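Local coordinates for protein organophosphorus hydrolase (Pseudomonas pseudoalcaligenes, PDB 4LE6) that probably hydrolyses organophosphate triesters as a zinc-dependent phosphotriesterase of the metallo-beta-lactamase superfamily, at residues A[69-72]-A[73-76]; A[93-97]-A[98-102]; A[121-125]-A[126-130]; A[280-283]-A[284-288]. All coordinates share one frame; numbering follows the deposited sequence.

Interaction 1 of 4, residues A[69-72]-A[73-76]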
loop_
_atom_site.group_PDB
_atom_site.type_symbol
_atom_site.label_atom_id
_atom_site.label_comp_id
_atom_site.label_asym_id
_atom_site.label_seq_id
_atom_site.Cartn_x
_atom_site.Cartn_y
_atom_site.Cartn_z
ATOM N N ASP A 69 26.000 -3.886 -5.244
ATOM C CA ASP A 69 24.878 -4.811 -5.082
ATOM C C ASP A 69 23.760 -4.206 -4.250
ATOM O O ASP A 69 22.567 -4.430 -4.506
ATOM C CB ASP A 69 25.369 -6.099 -4.436
ATOM C CG ASP A 69 26.328 -6.850 -5.325
ATOM O OD1 ASP A 69 26.014 -6.996 -6.525
ATOM O OD2 ASP A 69 27.400 -7.274 -4.838
ATOM N N LEU A 70 24.157 -3.433 -3.250
ATOM C CA LEU A 70 23.204 -2.729 -2.403
ATOM C C LEU A 70 22.415 -1.745 -3.258
ATOM O O LEU A 70 21.165 -1.736 -3.237
ATOM C CB LEU A 70 23.948 -1.999 -1.284
ATOM C CG LEU A 70 23.123 -1.231 -0.257
ATOM C CD1 LEU A 70 21.996 -2.082 0.319
ATOM C CD2 LEU A 70 24.047 -0.749 0.853
ATOM N N GLN A 71 23.137 -0.947 -4.047
ATOM C CA GLN A 71 22.488 0.034 -4.921
ATOM C C GLN A 71 21.585 -0.622 -5.957
ATOM O O GLN A 71 20.514 -0.095 -6.275
ATOM C CB GLN A 71 23.524 0.912 -5.633
ATOM C CG GLN A 71 24.236 1.888 -4.706
ATOM C CD GLN A 71 23.271 2.835 -4.005
ATOM O OE1 GLN A 71 22.291 3.292 -4.597
ATOM N NE2 GLN A 71 23.541 3.128 -2.738
ATOM N N SER A 72 22.037 -1.741 -6.520
ATOM C CA SER A 72 21.192 -2.510 -7.436
ATOM C C SER A 72 19.907 -2.957 -6.741
ATOM O O SER A 72 18.806 -2.796 -7.284
ATOM C CB SER A 72 21.942 -3.728 -7.968
ATOM O OG SER A 72 23.057 -3.320 -8.743
ATOM N N LEU A 73 20.037 -3.521 -5.546
ATOM C CA LEU A 73 18.841 -3.928 -4.798
ATOM C C LEU A 73 17.893 -2.761 -4.517
ATOM O O LEU A 73 16.666 -2.904 -4.602
ATOM C CB LEU A 73 19.229 -4.597 -3.491
ATOM C CG LEU A 73 19.822 -6.002 -3.656
ATOM C CD1 LEU A 73 20.497 -6.404 -2.357
ATOM C CD2 LEU A 73 18.741 -7.004 -4.035
ATOM N N LEU A 74 18.445 -1.613 -4.149
ATOM C CA LEU A 74 17.606 -0.435 -3.926
ATOM C C LEU A 74 16.929 0.058 -5.207
ATOM O O LEU A 74 15.741 0.368 -5.205
ATOM C CB LEU A 74 18.439 0.688 -3.316
ATOM C CG LEU A 74 18.948 0.388 -1.909
ATOM C CD1 LEU A 74 19.902 1.489 -1.467
ATOM C CD2 LEU A 74 17.802 0.243 -0.911
ATOM N N ALA A 75 17.690 0.139 -6.296
ATOM C CA ALA A 75 17.145 0.583 -7.570
ATOM C C ALA A 75 16.046 -0.365 -8.062
ATOM O O ALA A 75 15.034 0.072 -8.602
ATOM C CB ALA A 75 18.256 0.700 -8.612
ATOM N N ARG A 76 16.253 -1.663 -7.871
ATOM C CA ARG A 76 15.249 -2.666 -8.214
ATOM C C ARG A 76 13.865 -2.395 -7.601
ATOM O O ARG A 76 12.828 -2.708 -8.189
ATOM C CB ARG A 76 15.763 -4.016 -7.715
ATOM C CG ARG A 76 14.838 -5.174 -7.924
ATOM C CD ARG A 76 15.588 -6.501 -7.707
ATOM N NE ARG A 76 14.661 -7.615 -7.800
ATOM C CZ ARG A 76 13.882 -8.019 -6.800
ATOM N NH1 ARG A 76 13.944 -7.424 -5.615
ATOM N NH2 ARG A 76 13.048 -9.032 -6.986
#
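With CG anti to its own carbonyl carbon (chi1 -66°), Leu74 lays its side chain back along the amphipathic alpha-helix 67-76 toward Leu70. The two leucines, one turn apart, meet lightly: Leu74 CD1 lies 4.4 Å from Leu70 CG. The same methyl is also approached by Gln71, whose chain, bent at chi2 (-59°), brings NE2 to 4.2 Å from Leu74 CD1. The backbone keeps the regular i to i+4 ladder, in which Leu73, Leu74, Ala75 and Arg76 each give their N-H to the carbonyl four residues back; the bond from Ala75 N to Gln71 O measures 2.8 Å.

Leu70, Leu73 and Leu74 form the inner face of the helix and all pack on Val254 of helix 252-255, and the first two also cover Ile65, while Ser72 and Ala75 face outward. Ser72 OG turns back to the carbonyl of Lys68, and the backbone O of Arg76 accepts a hydrogen bond from Arg304 of the second subunit, bringing this end of the helix to the dimer contact. Leu73 presses on its own ladder too: its CG sits 3.3 Å from Asp69 O, the oxygen that its N-H already holds.

Interaction 2 of 4, residues A[93-97]-A[98-102]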
loop_
_atom_site.group_PDB
_atom_site.type_symbol
_atom_site.label_atom_id
_atom_site.label_comp_id
_atom_site.label_asym_id
_atom_site.label_seq_id
_atom_site.Cartn_x
_atom_site.Cartn_y
_atom_site.Cartn_z
ATOM N N LEU A 93 -2.192 -1.764 16.594
ATOM C CA LEU A 93 -3.217 -1.776 17.628
ATOM C C LEU A 93 -4.149 -2.917 17.305
ATOM O O LEU A 93 -4.731 -2.940 16.226
ATOM C CB LEU A 93 -3.993 -0.464 17.587
ATOM C CG LEU A 93 -5.119 -0.262 18.595
ATOM C CD1 LEU A 93 -4.572 -0.243 20.003
ATOM C CD2 LEU A 93 -5.838 1.041 18.269
ATOM N N ILE A 94 -4.266 -3.886 18.205
ATOM C CA ILE A 94 -5.074 -5.062 17.943
ATOM C C ILE A 94 -6.175 -5.149 18.989
ATOM O O ILE A 94 -5.918 -5.140 20.200
ATOM C CB ILE A 94 -4.210 -6.331 17.915
ATOM C CG1 ILE A 94 -3.161 -6.191 16.799
ATOM C CG2 ILE A 94 -5.061 -7.568 17.651
ATOM C CD1 ILE A 94 -2.168 -7.301 16.730
ATOM N N ASN A 95 -7.408 -5.180 18.500
ATOM C CA ASN A 95 -8.586 -5.327 19.350
ATOM C C ASN A 95 -8.978 -6.800 19.274
ATOM O O ASN A 95 -9.446 -7.275 18.228
ATOM C CB ASN A 95 -9.718 -4.422 18.833
ATOM C CG ASN A 95 -10.966 -4.482 19.700
ATOM O OD1 ASN A 95 -11.261 -5.512 20.291
ATOM N ND2 ASN A 95 -11.712 -3.375 19.771
ATOM N N THR A 96 -8.731 -7.532 20.361
ATOM C CA THR A 96 -8.944 -8.967 20.400
ATOM C C THR A 96 -10.315 -9.318 20.974
ATOM O O THR A 96 -10.604 -10.488 21.212
ATOM C CB THR A 96 -7.917 -9.660 21.317
ATOM O OG1 THR A 96 -8.150 -9.275 22.682
ATOM C CG2 THR A 96 -6.525 -9.288 20.931
ATOM N N GLY A 97 -11.146 -8.308 21.212
ATOM C CA GLY A 97 -12.369 -8.507 21.976
ATOM C C GLY A 97 -12.112 -8.512 23.483
ATOM O O GLY A 97 -12.783 -7.803 24.236
ATOM N N ASP A 98 -11.140 -9.303 23.930
ATOM C CA ASP A 98 -10.787 -9.348 25.343
ATOM C C ASP A 98 -9.944 -8.153 25.763
ATOM O O ASP A 98 -10.052 -7.679 26.883
ATOM C CB ASP A 98 -10.012 -10.629 25.675
ATOM C CG ASP A 98 -10.858 -11.871 25.533
ATOM O OD1 ASP A 98 -11.801 -12.034 26.331
ATOM O OD2 ASP A 98 -10.585 -12.678 24.620
ATOM N N ASN A 99 -9.069 -7.710 24.872
ATOM C CA ASN A 99 -8.147 -6.623 25.159
ATOM C C ASN A 99 -7.979 -5.676 23.976
ATOM O O ASN A 99 -8.084 -6.081 22.809
ATOM C CB ASN A 99 -6.768 -7.183 25.499
ATOM C CG ASN A 99 -6.781 -8.072 26.727
ATOM O OD1 ASN A 99 -6.934 -9.295 26.625
ATOM N ND2 ASN A 99 -6.623 -7.464 27.899
ATOM N N LEU A 100 -7.680 -4.418 24.277
ATOM C CA LEU A 100 -7.169 -3.509 23.261
ATOM C C LEU A 100 -5.676 -3.379 23.514
ATOM O O LEU A 100 -5.248 -2.869 24.554
ATOM C CB LEU A 100 -7.864 -2.149 23.303
ATOM C CG LEU A 100 -7.466 -1.194 22.170
ATOM C CD1 LEU A 100 -7.932 -1.693 20.789
ATOM C CD2 LEU A 100 -8.020 0.181 22.439
ATOM N N VAL A 101 -4.889 -3.870 22.563
ATOM C CA VAL A 101 -3.460 -4.041 22.758
ATOM C C VAL A 101 -2.683 -3.228 21.745
ATOM O O VAL A 101 -2.885 -3.363 20.540
ATOM C CB VAL A 101 -3.050 -5.535 22.597
ATOM C CG1 VAL A 101 -1.556 -5.714 22.853
ATOM C CG2 VAL A 101 -3.850 -6.412 23.538
ATOM N N LEU A 102 -1.760 -2.411 22.230
ATOM C CA LEU A 102 -0.908 -1.641 21.341
ATOM C C LEU A 102 0.502 -2.248 21.354
ATOM O O LEU A 102 1.071 -2.449 22.423
ATOM C CB LEU A 102 -0.890 -0.179 21.799
ATOM C CG LEU A 102 0.040 0.745 21.022
ATOM C CD1 LEU A 102 -0.384 0.818 19.555
ATOM C CD2 LEU A 102 0.061 2.134 21.667
HETATM O O HOH W 1 -6.454 -10.515 24.361
HETATM O O HOH W 2 -9.084 -12.814 22.560
#
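A beta hairpin of the metallo-beta-lactamase fold turns here, strand 85-95 running into strand 100-103, and Thr96 and Asn99 tie its end together. Thr96 N donates to Asn99 O at 2.9 Å, and Asn99 N answers by donating to Thr96 OG1 at 2.8 Å, so backbone and hydroxyl of one residue hold both polar backbone atoms of the other. OG1 reaches that N-H because it stands between the backbone N and the carbonyl carbon (chi1 67°). A water bridges Thr96 OG1 and Asn99 OD1. Before the bend, Asn95 OD1 takes the N-H of Gly97 at 2.9 Å, an Asx turn; at the positive phi of Gly97 a CB would be jammed against Thr96 O.

Further in, Ile94 and Val101 form an antiparallel hydrogen-bonded pair, with Ile94 N to Val101 O at 2.8 Å. On the face carrying Leu93, Asn95, Leu100 and Leu102, Leu93 reaches diagonally over to Leu100, its CD1 3.7 Å from Leu100 CG, and the same methyl lies 4.1 Å from Leu102 CB. Leu100 CD1 also lies beside Asn95 CB at 3.8 Å.

The hairpin sits inside a mixed sheet: strand 45-57 pairs with Leu93 and Asn95 on one flank, and strand 134-136 takes Leu102 on the other. Asp133, just before that second strand, holds Leu100 N and Asn99 ND2.

Interaction 3 of 4, residues A[121-125]-A[126-130]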
loop_
_atom_site.group_PDB
_atom_site.type_symbol
_atom_site.label_atom_id
_atom_site.label_comp_id
_atom_site.label_asym_id
_atom_site.label_seq_id
_atom_site.Cartn_x
_atom_site.Cartn_y
_atom_site.Cartn_z
ATOM N N ASN A 121 -2.683 9.164 14.849
ATOM C CA ASN A 121 -3.337 8.195 13.990
ATOM C C ASN A 121 -4.212 7.221 14.768
ATOM O O ASN A 121 -5.228 6.747 14.259
ATOM C CB ASN A 121 -2.314 7.458 13.132
ATOM C CG ASN A 121 -1.797 8.328 11.997
ATOM O OD1 ASN A 121 -2.574 9.030 11.338
ATOM N ND2 ASN A 121 -0.492 8.326 11.796
ATOM N N LEU A 122 -3.831 6.924 16.005
ATOM C CA LEU A 122 -4.654 6.070 16.842
ATOM C C LEU A 122 -6.006 6.753 17.020
ATOM O O LEU A 122 -7.070 6.133 16.878
ATOM C CB LEU A 122 -4.005 5.833 18.200
ATOM C CG LEU A 122 -4.783 4.890 19.114
ATOM C CD1 LEU A 122 -3.826 3.932 19.844
ATOM C CD2 LEU A 122 -5.640 5.683 20.108
ATOM N N LYS A 123 -5.962 8.040 17.335
ATOM C CA LYS A 123 -7.190 8.815 17.463
ATOM C C LYS A 123 -7.965 8.880 16.149
ATOM O O LYS A 123 -9.194 8.713 16.137
ATOM C CB LYS A 123 -6.874 10.208 17.994
ATOM C CG LYS A 123 -6.453 10.183 19.462
ATOM C CD LYS A 123 -5.855 11.503 19.921
ATOM C CE LYS A 123 -5.377 11.409 21.366
ATOM N NZ LYS A 123 -4.678 12.645 21.798
ATOM N N ALA A 124 -7.248 9.085 15.044
ATOM C CA ALA A 124 -7.898 9.174 13.734
ATOM C C ALA A 124 -8.609 7.870 13.387
ATOM O O ALA A 124 -9.660 7.869 12.744
ATOM C CB ALA A 124 -6.870 9.521 12.651
ATOM N N SER A 125 -8.052 6.756 13.847
ATOM C CA SER A 125 -8.625 5.449 13.557
ATOM C C SER A 125 -9.879 5.149 14.401
ATOM O O SER A 125 -10.518 4.108 14.227
ATOM C CB SER A 125 -7.579 4.357 13.780
ATOM O OG SER A 125 -7.521 3.967 15.130
ATOM N N GLY A 126 -10.233 6.041 15.316
ATOM C CA GLY A 126 -11.487 5.895 16.056
ATOM C C GLY A 126 -11.363 5.372 17.482
ATOM O O GLY A 126 -12.370 5.075 18.139
ATOM N N TYR A 127 -10.131 5.254 17.968
ATOM C CA TYR A 127 -9.886 4.854 19.346
ATOM C C TYR A 127 -9.310 6.017 20.135
ATOM O O TYR A 127 -8.917 7.019 19.558
ATOM C CB TYR A 127 -8.918 3.674 19.388
ATOM C CG TYR A 127 -9.528 2.386 18.908
ATOM C CD1 TYR A 127 -10.469 1.718 19.674
ATOM C CD2 TYR A 127 -9.192 1.853 17.669
ATOM C CE1 TYR A 127 -11.044 0.542 19.242
ATOM C CE2 TYR A 127 -9.758 0.675 17.237
ATOM C CZ TYR A 127 -10.680 0.025 18.027
ATOM O OH TYR A 127 -11.248 -1.148 17.596
ATOM N N GLN A 128 -9.269 5.883 21.458
ATOM C CA GLN A 128 -8.600 6.872 22.289
ATOM C C GLN A 128 -7.548 6.157 23.120
ATOM O O GLN A 128 -7.709 4.983 23.451
ATOM C CB GLN A 128 -9.608 7.632 23.170
ATOM C CG GLN A 128 -10.536 8.575 22.377
ATOM C CD GLN A 128 -9.833 9.830 21.858
ATOM O OE1 GLN A 128 -8.993 10.422 22.546
ATOM N NE2 GLN A 128 -10.187 10.251 20.638
ATOM N N PRO A 129 -6.456 6.857 23.450
ATOM C CA PRO A 129 -5.359 6.218 24.189
ATOM C C PRO A 129 -5.792 5.696 25.559
ATOM O O PRO A 129 -5.277 4.674 26.005
ATOM C CB PRO A 129 -4.321 7.335 24.340
ATOM C CG PRO A 129 -5.064 8.627 24.064
ATOM C CD PRO A 129 -6.213 8.287 23.179
ATOM N N GLU A 130 -6.758 6.358 26.189
ATOM C CA GLU A 130 -7.284 5.898 27.471
ATOM C C GLU A 130 -7.877 4.493 27.388
ATOM O O GLU A 130 -8.036 3.832 28.408
ATOM C CB GLU A 130 -8.352 6.860 27.996
ATOM C CG GLU A 130 -7.803 8.216 28.416
ATOM C CD GLU A 130 -7.495 9.137 27.233
ATOM O OE1 GLU A 130 -7.932 8.859 26.085
ATOM O OE2 GLU A 130 -6.808 10.152 27.458
HETATM O O HOH W 3 -10.802 8.635 18.240
#
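Backbone bonds between Leu122-Lys123 and Gly126-Tyr127 close helix 118-124 in a Schellman motif. Gly126, with positive phi (103°), donates its N-H to Lys123 O at 3.0 Å, approaching from above the carbonyl plane. The companion bond, from Tyr127 N to Leu122 O, is long and weak at 3.4 Å. Ser125 OG also donates to Leu122 O, at 2.8 Å, a reach made possible by chi1 of 85°, which places the hydroxyl between its backbone N and carbonyl carbon. One water joins the two sides of the cap, donating to Lys123 O and Tyr127 O while accepting from Gln128 NE2.

Apolar contacts follow the chain out of the helix. Leu122 CD2 meets Tyr127 CB at 3.9 Å and then lies over the peptide that leads into Pro129. Lys123, extended beyond CG, crosses the Gln128 side chain at about a right angle and carries its CE to 3.7 Å from Pro129 CD; its NZ goes back to Gln119.

Around the Tyr127 ring, tertiary packing joins one local contact. Leu122 and Tyr127 both rest on Leu93 of strand 85-95, and the phenol OH bonds to Glu46 and Asn95, fixing the turn onto the sheet beneath. At the ring's edge, near its plane, Ser125 OG lies 3.7 Å from Tyr127 CD2.

Interaction 4 of 4, residues A[280-283]-A[284-288]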
loop_
_atom_site.group_PDB
_atom_site.type_symbol
_atom_site.label_atom_id
_atom_site.label_comp_id
_atom_site.label_asym_id
_atom_site.label_seq_id
_atom_site.Cartn_x
_atom_site.Cartn_y
_atom_site.Cartn_z
ATOM N N LEU A 280 12.089 -15.596 9.225
ATOM C CA LEU A 280 11.644 -15.502 7.835
ATOM C C LEU A 280 11.247 -16.891 7.369
ATOM O O LEU A 280 10.178 -17.072 6.754
ATOM C CB LEU A 280 12.743 -14.939 6.935
ATOM C CG LEU A 280 13.002 -13.437 7.045
ATOM C CD1 LEU A 280 14.268 -13.089 6.267
ATOM C CD2 LEU A 280 11.804 -12.633 6.532
ATOM N N ALA A 281 12.088 -17.877 7.678
ATOM C CA ALA A 281 11.780 -19.248 7.286
ATOM C C ALA A 281 10.416 -19.683 7.843
ATOM O O ALA A 281 9.581 -20.230 7.107
ATOM C CB ALA A 281 12.873 -20.188 7.753
ATOM N N GLU A 282 10.184 -19.415 9.134
ATOM C CA GLU A 282 8.921 -19.782 9.781
ATOM C C GLU A 282 7.714 -19.039 9.195
ATOM O O GLU A 282 6.658 -19.634 8.948
ATOM C CB GLU A 282 9.015 -19.505 11.293
ATOM C CG GLU A 282 7.693 -19.484 12.033
ATOM C CD GLU A 282 7.870 -19.323 13.537
ATOM O OE1 GLU A 282 8.983 -18.948 13.975
ATOM O OE2 GLU A 282 6.894 -19.575 14.279
ATOM N N ALA A 283 7.853 -17.736 9.001
ATOM C CA ALA A 283 6.765 -16.944 8.436
ATOM C C ALA A 283 6.416 -17.454 7.038
ATOM O O ALA A 283 5.235 -17.556 6.674
ATOM C CB ALA A 283 7.164 -15.486 8.362
ATOM N N ALA A 284 7.438 -17.769 6.245
ATOM C CA ALA A 284 7.194 -18.265 4.884
ATOM C C ALA A 284 6.533 -19.643 4.911
ATOM O O ALA A 284 5.583 -19.914 4.163
ATOM C CB ALA A 284 8.503 -18.333 4.083
ATOM N N THR A 285 7.051 -20.522 5.764
ATOM C CA THR A 285 6.517 -21.878 5.863
ATOM C C THR A 285 5.069 -21.931 6.359
ATOM O O THR A 285 4.235 -22.635 5.792
ATOM C CB THR A 285 7.380 -22.705 6.820
ATOM O OG1 THR A 285 8.641 -22.956 6.194
ATOM C CG2 THR A 285 6.696 -24.025 7.185
ATOM N N ASP A 286 4.783 -21.212 7.435
ATOM C CA ASP A 286 3.457 -21.225 8.054
ATOM C C ASP A 286 2.508 -20.185 7.421
ATOM O O ASP A 286 1.377 -20.037 7.869
ATOM C CB ASP A 286 3.582 -20.941 9.560
ATOM C CG ASP A 286 4.410 -21.996 10.301
ATOM O OD1 ASP A 286 4.441 -23.167 9.867
ATOM O OD2 ASP A 286 5.031 -21.651 11.332
ATOM N N LYS A 287 2.973 -19.482 6.389
ATOM C CA LYS A 287 2.161 -18.483 5.670
ATOM C C LYS A 287 1.445 -17.503 6.601
ATOM O O LYS A 287 0.291 -17.135 6.376
ATOM C CB LYS A 287 1.113 -19.176 4.792
ATOM C CG LYS A 287 1.681 -20.081 3.709
ATOM C CD LYS A 287 0.553 -20.708 2.910
ATOM C CE LYS A 287 1.056 -21.567 1.771
ATOM N NZ LYS A 287 -0.089 -22.040 0.941
ATOM N N LEU A 288 2.119 -17.052 7.642
ATOM C CA LEU A 288 1.430 -16.204 8.607
ATOM C C LEU A 288 1.484 -14.773 8.133
ATOM O O LEU A 288 2.303 -14.420 7.285
ATOM C CB LEU A 288 2.011 -16.350 10.009
ATOM C CG LEU A 288 3.528 -16.350 10.152
ATOM C CD1 LEU A 288 4.093 -14.953 9.963
ATOM C CD2 LEU A 288 3.905 -16.917 11.506
HETATM O O HOH W 4 4.311 -19.833 13.328
HETATM O O HOH W 5 4.076 -15.245 5.379
#
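Ala281 O is gripped twice by Thr285: the backbone N-H arrives at 2.9 Å as part of the alpha-helical ladder, and the hydroxyl donates from OG1 at 3.0 Å, the two coming from opposite faces of the carbonyl plane. The second bond exists because OG1 is anti to Thr285's carbonyl carbon (chi1 -71°) and therefore folds back along helix 269-286.

One residue on, Asp286 N donates to Glu282 O at 2.9 Å, and the two acidic side chains rise beside each other. Their carboxylates are nearly perpendicular, with Glu282 OE2 and Asp286 OD2 4.1 Å apart. A water that donates to both oxygens sits between them and would soften the repulsion of the like charges; their proximity could raise the proton affinity of one or the other.

The helix then finishes. Lys287 takes a positive phi (49°), and the chain swings round so that Leu288 folds back on the last turn, its N-H making only a weak bond to Ala283 O. A second water lies within hydrogen-bonding distance of Ala283 O and Leu288 O and spans the same gap. Leu288 CD1 lands 3.5 Å from Ala283 CB, a small methyl that leaves the leucine close to the helix backbone, with Leu288 CG 3.7 Å from Ala283 CA.

This turn leads straight into strand 289-292. Leu288 packs on Ser241 and Leu243 of strand 240-246, Ala283 and Ala284 lie on Val303 of strand 300-305, and Ala284 also touches Tyr310 of strand 310-314.

Overall arrangement
Interactions 2 and 3 form one neighbourhood: their centres lie about 13 Å apart, and Leu93, Asn95 and Leu100 of the hairpin meet Leu122 and Tyr127 of the helix cap, so that sheet and covering helix share a packed layer close to the second subunit. Interaction 2 is the most buried of the four; the others are each partly buried, with one face inward and one to solvent. Interaction 1 takes up most of a short helix and interaction 4 the last turns of a long one, running into its end as interaction 3 does. Interaction 1 lies across the chain's centre from 2 and 3, and interaction 4 across it from 3, where it backs the other six-stranded sheet and touches no second subunit.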